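Local coordinates for protein arylalkylamine N-Acetyltransferase 2 (Aedes aegypti, PDB 4FD5) that probably transfers acyl groups from coenzyme A thioesters to the amino group of arylalkylamines such as dopamine and serotonin, as a GNAT-fold acetyltransferase, at residues A[34-39]-A[203-208]; A[173-178]-A[208-213]; A[179-184]-A[215-220]. All coordinates share one frame; numbering follows the deposited sequence.

Interaction 1. Residues A[34-39]-A[203-208]; sequences EPLNKA and QIFVVD
Leu36 and Phe205 form the tight part of this contact, between the short helix 35-39 and the loop that precedes strand 213-220. Leu36 CD2 lies over one face of the Phe205 ring, 4.1 Å from its centroid and 18° off the ring normal, a CH-pi approach. Ile204 CG2 covers the opposite face, and Ala39 CB sits at the ring edge, 4.0 Å from CD1. With CG anti to its own carbonyl carbon (chi1 -62°), Phe205 lays the ring beside the helix, where Lys107, Ile108 and Leu111 of helix 103-116 also touch it. Val207 CG1 extends the apolar patch and reaches Ala39 CB at 4.0 Å.

The other side is wetter. One water donates to Pro35 O and accepts from Asp208 N; a second donates to Ala39 O and accepts from Val206 N at 2.8 Å. Lys38 and Asp208 make a long ion pair, NZ to OD2 4.0 Å, while Lys38 NZ also has a salt bridge to Asp33. The direct grip is therefore apolar: the loop appears to be held mainly by Leu36, Ala39 and Val207 packing with the ring, with waters joining the backbones and charge attraction probably a minor term.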
loop_
_atom_site.group_PDB
_atom_site.type_symbol
_atom_site.label_atom_id
_atom_site.label_comp_id
_atom_site.label_asym_id
_atom_site.label_seq_id
_atom_site.Cartn_x
_atom_site.Cartn_y
_atom_site.Cartn_z
ATOM N N GLU A 34 8.508 6.440 1.269
ATOM C CA GLU A 34 7.186 6.262 1.855
ATOM C C GLU A 34 7.137 7.014 3.198
ATOM O O GLU A 34 8.084 6.951 3.982
ATOM C CB GLU A 34 6.935 4.751 2.031
ATOM C CG GLU A 34 5.496 4.334 2.239
ATOM C CD GLU A 34 5.086 4.381 3.694
ATOM O OE1 GLU A 34 5.979 4.474 4.552
ATOM O OE2 GLU A 34 3.875 4.307 3.971
ATOM N N PRO A 35 6.056 7.773 3.451
ATOM C CA PRO A 35 6.035 8.673 4.619
ATOM C C PRO A 35 6.441 8.043 5.960
ATOM O O PRO A 35 7.270 8.624 6.670
ATOM C CB PRO A 35 4.573 9.140 4.676
ATOM C CG PRO A 35 4.095 9.034 3.268
ATOM C CD PRO A 35 4.802 7.840 2.678
ATOM N N LEU A 36 5.859 6.901 6.313
ATOM C CA LEU A 36 6.178 6.258 7.599
ATOM C C LEU A 36 7.582 5.652 7.624
ATOM O O LEU A 36 8.322 5.821 8.597
ATOM C CB LEU A 36 5.141 5.203 7.977
ATOM C CG LEU A 36 3.690 5.691 8.031
ATOM C CD1 LEU A 36 2.807 4.584 8.563
ATOM C CD2 LEU A 36 3.565 6.959 8.876
ATOM N N ASN A 37 7.943 4.942 6.562
ATOM C CA ASN A 37 9.287 4.397 6.443
ATOM C C ASN A 37 10.319 5.490 6.633
ATOM O O ASN A 37 11.304 5.312 7.343
ATOM C CB ASN A 37 9.484 3.754 5.071
ATOM C CG ASN A 37 8.635 2.523 4.874
ATOM O OD1 ASN A 37 7.977 2.051 5.796
ATOM N ND2 ASN A 37 8.656 1.985 3.661
ATOM N N LYS A 38 10.087 6.633 5.996
ATOM C CA LYS A 38 11.036 7.733 6.083
ATOM C C LYS A 38 11.062 8.321 7.498
ATOM O O LYS A 38 12.130 8.626 8.031
ATOM C CB LYS A 38 10.704 8.817 5.055
ATOM C CG LYS A 38 11.753 9.916 4.978
ATOM C CD LYS A 38 11.331 11.043 4.063
ATOM C CE LYS A 38 11.313 10.608 2.619
ATOM N NZ LYS A 38 11.225 11.785 1.705
ATOM N N ALA A 39 9.884 8.483 8.093
ATOM C CA ALA A 39 9.788 9.030 9.449
ATOM C C ALA A 39 10.625 8.268 10.484
ATOM O O ALA A 39 11.193 8.872 11.397
ATOM C CB ALA A 39 8.328 9.103 9.893
ATOM N N GLN A 203 5.860 12.445 19.519
ATOM C CA GLN A 203 5.329 11.997 18.234
ATOM C C GLN A 203 6.070 10.766 17.738
ATOM O O GLN A 203 7.299 10.783 17.642
ATOM C CB GLN A 203 5.481 13.116 17.220
ATOM C CG GLN A 203 4.342 13.217 16.249
ATOM C CD GLN A 203 4.468 14.391 15.308
ATOM O OE1 GLN A 203 4.579 15.540 15.729
ATOM N NE2 GLN A 203 4.449 14.107 14.014
ATOM N N ILE A 204 5.334 9.704 17.404
ATOM C CA ILE A 204 5.960 8.462 16.966
ATOM C C ILE A 204 6.465 8.593 15.531
ATOM O O ILE A 204 7.556 8.111 15.199
ATOM C CB ILE A 204 5.011 7.245 17.114
ATOM C CG1 ILE A 204 4.755 6.951 18.608
ATOM C CG2 ILE A 204 5.593 6.023 16.418
ATOM C CD1 ILE A 204 3.704 5.877 18.867
ATOM N N PHE A 205 5.669 9.253 14.692
ATOM C CA PHE A 205 6.042 9.506 13.303
ATOM C C PHE A 205 6.068 10.997 13.024
ATOM O O PHE A 205 5.022 11.635 12.934
ATOM C CB PHE A 205 5.055 8.838 12.330
ATOM C CG PHE A 205 5.012 7.349 12.446
ATOM C CD1 PHE A 205 6.068 6.581 11.985
ATOM C CD2 PHE A 205 3.920 6.719 13.012
ATOM C CE1 PHE A 205 6.033 5.204 12.093
ATOM C CE2 PHE A 205 3.880 5.334 13.125
ATOM C CZ PHE A 205 4.938 4.581 12.671
ATOM N N VAL A 206 7.266 11.547 12.881
ATOM C CA VAL A 206 7.407 12.915 12.429
ATOM C C VAL A 206 7.588 12.827 10.927
ATOM O O VAL A 206 8.641 12.409 10.450
ATOM C CB VAL A 206 8.628 13.613 13.070
ATOM C CG1 VAL A 206 8.815 15.021 12.484
ATOM C CG2 VAL A 206 8.475 13.672 14.580
ATOM N N VAL A 207 6.543 13.189 10.191
ATOM C CA VAL A 207 6.514 12.984 8.744
ATOM C C VAL A 207 6.696 14.281 7.966
ATOM O O VAL A 207 6.234 15.347 8.382
ATOM C CB VAL A 207 5.190 12.324 8.291
ATOM C CG1 VAL A 207 4.909 11.080 9.109
ATOM C CG2 VAL A 207 4.040 13.308 8.407
ATOM N N ASP A 208 7.363 14.182 6.821
ATOM C CA ASP A 208 7.618 15.351 5.998
ATOM C C ASP A 208 6.339 15.843 5.347
ATOM O O ASP A 208 5.451 15.052 5.031
ATOM C CB ASP A 208 8.658 15.044 4.918
ATOM C CG ASP A 208 10.034 14.787 5.490
ATOM O OD1 ASP A 208 10.238 15.049 6.693
ATOM O OD2 ASP A 208 10.920 14.335 4.735
HETATM O O HOH W 1 8.136 11.241 6.154
HETATM O O HOH W 2 9.604 10.107 13.465
#

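Interaction 2. Residues A[173-178]-A[208-213]; sequences GAFSQR and DPPHEK
His211 and Ala174 meet where helix 174-182 begins, a contact that joins the start of this helix to the loop entering strand 213-220 of the GNAT sheet. The imidazole is readily followed outward from its backbone. His211 CB carries a CG placed anti to the carbonyl carbon (chi1 -51°), which brings the ring's ND1 edge up to the first turn. CG itself is 4.2 Å from Ala174 N. The next atom, ND1, makes the hydrogen bond of this side chain: it accepts from Ala174 N at 3.0 Å, with an N-H...acceptor angle of 163°. The donor lies in the ring plane, only 1° out of it, at the ND1 edge. Gly173 CA, at the N-cap position, is 3.3 Å from ND1. Beyond it, CE1 comes within 3.8 Å of Phe175 CD2, the two rings being inclined obliquely. Pro210 CD covers one face of the imidazole, over its centre.

Pro210, which follows a cis peptide bond, also sets CG against Phe175 CE2 at 3.8 Å on the exposed side. Further along the helix, Gln177 NE2 donates to Lys213 O at 2.8 Å; Lys213 O lies in the plane of the Gln177 amide, whereas NE2 sits well above the Lys213 carbonyl plane. The same NE2 bonds Ala171 O, while OE1 accepts from a water that in turn accepts from Lys213 N. Both polar ends of the Gln177 amide are thus engaged around the start of strand 213-220. His211 ND1 receives the first-turn N-H of Ala174, just after the N-cap Gly173; with ND1 as acceptor, a nitrogen-bound proton on the imidazole would be expected on NE2.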
loop_
_atom_site.group_PDB
_atom_site.type_symbol
_atom_site.label_atom_id
_atom_site.label_comp_id
_atom_site.label_asym_id
_atom_site.label_seq_id
_atom_site.Cartn_x
_atom_site.Cartn_y
_atom_site.Cartn_z
ATOM N N GLY A 173 0.060 8.407 2.701
ATOM C CA GLY A 173 0.554 9.633 2.093
ATOM C C GLY A 173 -0.498 10.445 1.356
ATOM O O GLY A 173 -1.493 9.905 0.860
ATOM N N ALA A 174 -0.245 11.745 1.252
ATOM C CA ALA A 174 -1.187 12.672 0.635
ATOM C C ALA A 174 -1.438 12.447 -0.859
ATOM O O ALA A 174 -2.549 12.676 -1.348
ATOM C CB ALA A 174 -0.734 14.116 0.876
ATOM N N PHE A 175 -0.415 12.016 -1.590
ATOM C CA PHE A 175 -0.561 11.891 -3.031
ATOM C C PHE A 175 -1.479 10.721 -3.382
ATOM O O PHE A 175 -2.386 10.859 -4.216
ATOM C CB PHE A 175 0.800 11.764 -3.723
ATOM C CG PHE A 175 1.700 12.954 -3.504
ATOM C CD1 PHE A 175 1.517 14.124 -4.236
ATOM C CD2 PHE A 175 2.721 12.903 -2.573
ATOM C CE1 PHE A 175 2.346 15.226 -4.030
ATOM C CE2 PHE A 175 3.549 14.007 -2.364
ATOM C CZ PHE A 175 3.356 15.156 -3.096
ATOM N N SER A 176 -1.256 9.579 -2.727
ATOM C CA SER A 176 -2.086 8.409 -3.004
ATOM C C SER A 176 -3.515 8.653 -2.505
ATOM O O SER A 176 -4.485 8.225 -3.131
ATOM C CB SER A 176 -1.468 7.126 -2.431
ATOM O OG SER A 176 -1.789 6.937 -1.065
ATOM N N GLN A 177 -3.638 9.365 -1.390
ATOM C CA GLN A 177 -4.961 9.771 -0.913
ATOM C C GLN A 177 -5.706 10.576 -1.976
ATOM O O GLN A 177 -6.887 10.313 -2.252
ATOM C CB GLN A 177 -4.850 10.577 0.387
ATOM C CG GLN A 177 -4.468 9.707 1.590
ATOM C CD GLN A 177 -3.968 10.493 2.796
ATOM O OE1 GLN A 177 -4.081 11.721 2.862
ATOM N NE2 GLN A 177 -3.410 9.778 3.760
ATOM N N ARG A 178 -5.033 11.566 -2.571
ATOM C CA ARG A 178 -5.696 12.366 -3.616
ATOM C C ARG A 178 -6.112 11.510 -4.818
ATOM O O ARG A 178 -7.226 11.651 -5.344
ATOM C CB ARG A 178 -4.811 13.528 -4.068
ATOM C CG ARG A 178 -5.473 14.423 -5.109
ATOM C CD ARG A 178 -4.650 15.686 -5.363
ATOM N NE ARG A 178 -4.489 16.497 -4.158
ATOM C CZ ARG A 178 -5.373 17.402 -3.730
ATOM N NH1 ARG A 178 -6.499 17.625 -4.404
ATOM N NH2 ARG A 178 -5.133 18.088 -2.617
ATOM N N ASP A 208 7.363 14.182 6.821
ATOM C CA ASP A 208 7.618 15.351 5.998
ATOM C C ASP A 208 6.339 15.843 5.347
ATOM O O ASP A 208 5.451 15.052 5.031
ATOM C CB ASP A 208 8.658 15.044 4.918
ATOM C CG ASP A 208 10.034 14.787 5.490
ATOM O OD1 ASP A 208 10.238 15.049 6.693
ATOM O OD2 ASP A 208 10.920 14.335 4.735
ATOM N N PRO A 209 6.234 17.162 5.151
ATOM C CA PRO A 209 5.124 17.687 4.352
ATOM C C PRO A 209 5.216 17.097 2.946
ATOM O O PRO A 209 6.327 16.814 2.493
ATOM C CB PRO A 209 5.400 19.193 4.324
ATOM C CG PRO A 209 6.227 19.452 5.545
ATOM C CD PRO A 209 7.083 18.231 5.707
ATOM N N PRO A 210 4.073 16.910 2.263
ATOM C CA PRO A 210 2.715 17.326 2.633
ATOM C C PRO A 210 1.903 16.267 3.376
ATOM O O PRO A 210 0.681 16.383 3.449
ATOM C CB PRO A 210 2.067 17.542 1.268
ATOM C CG PRO A 210 2.679 16.459 0.434
ATOM C CD PRO A 210 4.111 16.342 0.901
ATOM N N HIS A 211 2.563 15.255 3.923
ATOM C CA HIS A 211 1.840 14.150 4.536
ATOM C C HIS A 211 1.342 14.570 5.897
ATOM O O HIS A 211 2.062 15.223 6.651
ATOM C CB HIS A 211 2.733 12.919 4.579
ATOM C CG HIS A 211 3.342 12.614 3.254
ATOM N ND1 HIS A 211 2.586 12.282 2.152
ATOM C CD2 HIS A 211 4.630 12.639 2.836
ATOM C CE1 HIS A 211 3.383 12.100 1.112
ATOM N NE2 HIS A 211 4.628 12.304 1.505
ATOM N N GLU A 212 0.087 14.248 6.184
ATOM C CA GLU A 212 -0.564 14.744 7.385
ATOM C C GLU A 212 -1.292 13.653 8.162
ATOM O O GLU A 212 -1.276 13.634 9.397
ATOM C CB GLU A 212 -1.545 15.843 6.997
ATOM C CG GLU A 212 -1.775 16.876 8.065
ATOM C CD GLU A 212 -2.387 18.140 7.494
ATOM O OE1 GLU A 212 -1.732 19.201 7.566
ATOM O OE2 GLU A 212 -3.520 18.064 6.972
ATOM N N LYS A 213 -1.931 12.741 7.436
ATOM C CA LYS A 213 -2.815 11.742 8.033
ATOM C C LYS A 213 -2.622 10.368 7.432
ATOM O O LYS A 213 -2.217 10.238 6.282
ATOM C CB LYS A 213 -4.282 12.119 7.791
ATOM C CG LYS A 213 -4.753 13.388 8.451
ATOM C CD LYS A 213 -6.128 13.797 7.929
ATOM C CE LYS A 213 -6.629 15.069 8.606
ATOM N NZ LYS A 213 -8.032 15.361 8.230
HETATM O O HOH W 3 -2.681 13.387 4.645
#

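Interaction 3. Residues A[179-184]-A[215-220]; sequences VVSSLG and KIMCKV
Helix 174-182 packs here on strand 213-220 of the mixed GNAT sheet, and its C-terminal end closes in a Schellman motif. Gly184, with positive phi, is the C-prime residue: Gly184 N bonds Ser181 O, and Phe185 N bonds Val180 O.

The apolar part centres on Met217. Its CG stands anti to the carbonyl carbon (chi1 -54°), and the chain bends at the thioether, so that SD and the methyl both face the helix. SD lies 3.6 Å from Val180 CG2, the two side chains meeting at a slant, and CE is 3.9 Å from the same methyl. CE also comes to 3.2 Å from Ser181 OG, a close packing contact; the hydroxyl has its hydrogen-bond partner in Gln177 O, one turn back.

Polar contact comes from Lys219, whose chain runs fully extended alongside the helix end. Its CG is 3.9 Å from Gly184 O. The ammonium then bridges two elements, with a salt bridge to Glu156 of helix 147-161 and a hydrogen bond to the carbonyl of Leu183, just past the helix end. In that bond Lys219 NZ meets Leu183 O at 2.8 Å, with a C=O...N angle of 165°, close to head-on to the carbonyl.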
loop_
_atom_site.group_PDB
_atom_site.type_symbol
_atom_site.label_atom_id
_atom_site.label_comp_id
_atom_site.label_asym_id
_atom_site.label_seq_id
_atom_site.Cartn_x
_atom_site.Cartn_y
_atom_site.Cartn_z
ATOM N N VAL A 179 -5.230 10.603 -5.227
ATOM C CA VAL A 179 -5.556 9.724 -6.356
ATOM C C VAL A 179 -6.804 8.871 -6.092
ATOM O O VAL A 179 -7.772 8.879 -6.881
ATOM C CB VAL A 179 -4.366 8.810 -6.736
ATOM C CG1 VAL A 179 -4.785 7.804 -7.815
ATOM C CG2 VAL A 179 -3.210 9.649 -7.233
ATOM N N VAL A 180 -6.788 8.134 -4.985
ATOM C CA VAL A 180 -7.915 7.253 -4.728
ATOM C C VAL A 180 -9.206 8.037 -4.451
ATOM O O VAL A 180 -10.278 7.601 -4.857
ATOM C CB VAL A 180 -7.632 6.171 -3.651
ATOM C CG1 VAL A 180 -6.485 5.260 -4.112
ATOM C CG2 VAL A 180 -7.310 6.793 -2.325
ATOM N N SER A 181 -9.100 9.188 -3.786
ATOM C CA SER A 181 -10.270 10.054 -3.576
ATOM C C SER A 181 -10.887 10.438 -4.909
ATOM O O SER A 181 -12.117 10.422 -5.080
ATOM C CB SER A 181 -9.865 11.334 -2.836
ATOM O OG SER A 181 -9.577 11.084 -1.480
ATOM N N SER A 182 -10.034 10.794 -5.866
ATOM C CA SER A 182 -10.500 11.187 -7.190
ATOM C C SER A 182 -11.191 10.047 -7.922
ATOM O O SER A 182 -11.975 10.279 -8.857
ATOM C CB SER A 182 -9.344 11.720 -8.036
ATOM O OG SER A 182 -8.574 10.673 -8.602
ATOM N N LEU A 183 -10.881 8.817 -7.513
ATOM C CA LEU A 183 -11.542 7.641 -8.089
ATOM C C LEU A 183 -12.697 7.059 -7.251
ATOM O O LEU A 183 -13.128 5.922 -7.469
ATOM C CB LEU A 183 -10.499 6.558 -8.369
ATOM C CG LEU A 183 -9.478 6.948 -9.424
ATOM C CD1 LEU A 183 -8.304 5.965 -9.442
ATOM C CD2 LEU A 183 -10.157 7.023 -10.782
ATOM N N GLY A 184 -13.195 7.843 -6.293
ATOM C CA GLY A 184 -14.380 7.464 -5.549
ATOM C C GLY A 184 -14.156 6.738 -4.235
ATOM O O GLY A 184 -15.116 6.277 -3.618
ATOM N N LYS A 215 -5.069 7.503 6.290
ATOM C CA LYS A 215 -6.498 7.328 6.031
ATOM C C LYS A 215 -6.741 5.915 5.541
ATOM O O LYS A 215 -6.104 5.484 4.584
ATOM C CB LYS A 215 -6.997 8.314 4.976
ATOM C CG LYS A 215 -6.817 9.782 5.333
ATOM C CD LYS A 215 -7.474 10.689 4.289
ATOM C CE LYS A 215 -7.301 12.158 4.663
ATOM N NZ LYS A 215 -8.058 13.041 3.736
ATOM N N ILE A 216 -7.631 5.189 6.212
ATOM C CA ILE A 216 -8.135 3.928 5.676
ATOM C C ILE A 216 -9.370 4.235 4.832
ATOM O O ILE A 216 -10.373 4.789 5.342
ATOM C CB ILE A 216 -8.463 2.902 6.762
ATOM C CG1 ILE A 216 -7.196 2.548 7.544
ATOM C CG2 ILE A 216 -9.094 1.655 6.144
ATOM C CD1 ILE A 216 -7.447 1.564 8.671
ATOM N N MET A 217 -9.266 3.884 3.551
ATOM C CA MET A 217 -10.205 4.334 2.538
ATOM C C MET A 217 -10.743 3.140 1.780
ATOM O O MET A 217 -10.048 2.137 1.617
ATOM C CB MET A 217 -9.512 5.295 1.561
ATOM C CG MET A 217 -8.825 6.470 2.257
ATOM S SD MET A 217 -7.963 7.603 1.152
ATOM C CE MET A 217 -9.357 8.549 0.513
ATOM N N CYS A 218 -11.981 3.236 1.319
ATOM C CA CYS A 218 -12.552 2.111 0.585
ATOM C C CYS A 218 -13.542 2.516 -0.505
ATOM O O CYS A 218 -14.026 3.645 -0.547
ATOM C CB CYS A 218 -13.193 1.117 1.550
ATOM S SG CYS A 218 -14.704 1.743 2.292
ATOM N N LYS A 219 -13.823 1.583 -1.398
ATOM C CA LYS A 219 -14.743 1.842 -2.493
ATOM C C LYS A 219 -15.551 0.585 -2.766
ATOM O O LYS A 219 -14.985 -0.501 -2.894
ATOM C CB LYS A 219 -13.973 2.243 -3.754
ATOM C CG LYS A 219 -14.862 2.642 -4.916
ATOM C CD LYS A 219 -14.076 2.959 -6.169
ATOM C CE LYS A 219 -15.052 3.421 -7.259
ATOM N NZ LYS A 219 -14.397 3.678 -8.558
ATOM N N VAL A 220 -16.871 0.731 -2.844
ATOM C CA VAL A 220 -17.708 -0.356 -3.331
ATOM C C VAL A 220 -17.707 -0.296 -4.854
ATOM O O VAL A 220 -18.050 0.740 -5.441
ATOM C CB VAL A 220 -19.152 -0.258 -2.812
ATOM C CG1 VAL A 220 -20.001 -1.373 -3.456
ATOM C CG2 VAL A 220 -19.168 -0.377 -1.307
#

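From the N terminus, the chain first contributes helix 35-39, whose partner loop 203-208 comes 164 residues later, so interaction 1 closes the longest of the three loops. Helix 174-182 with its flanking residues then supplies the first segments of interactions 2 and 3 in succession. Their partners, 208-213 and 215-220, follow in the same order, closing much shorter loops about 30 residues long. All three pairs cross along the sequence and none is enclosed by another. Interactions 1 and 2 share Asp208 and touch where Pro35 CG packs on His211 CG; interactions 2 and 3 meet where Gln177 CG approaches Met217 SD. Together they tie helix 35-39, helix 174-182 and strand 213-220 with its preceding loop.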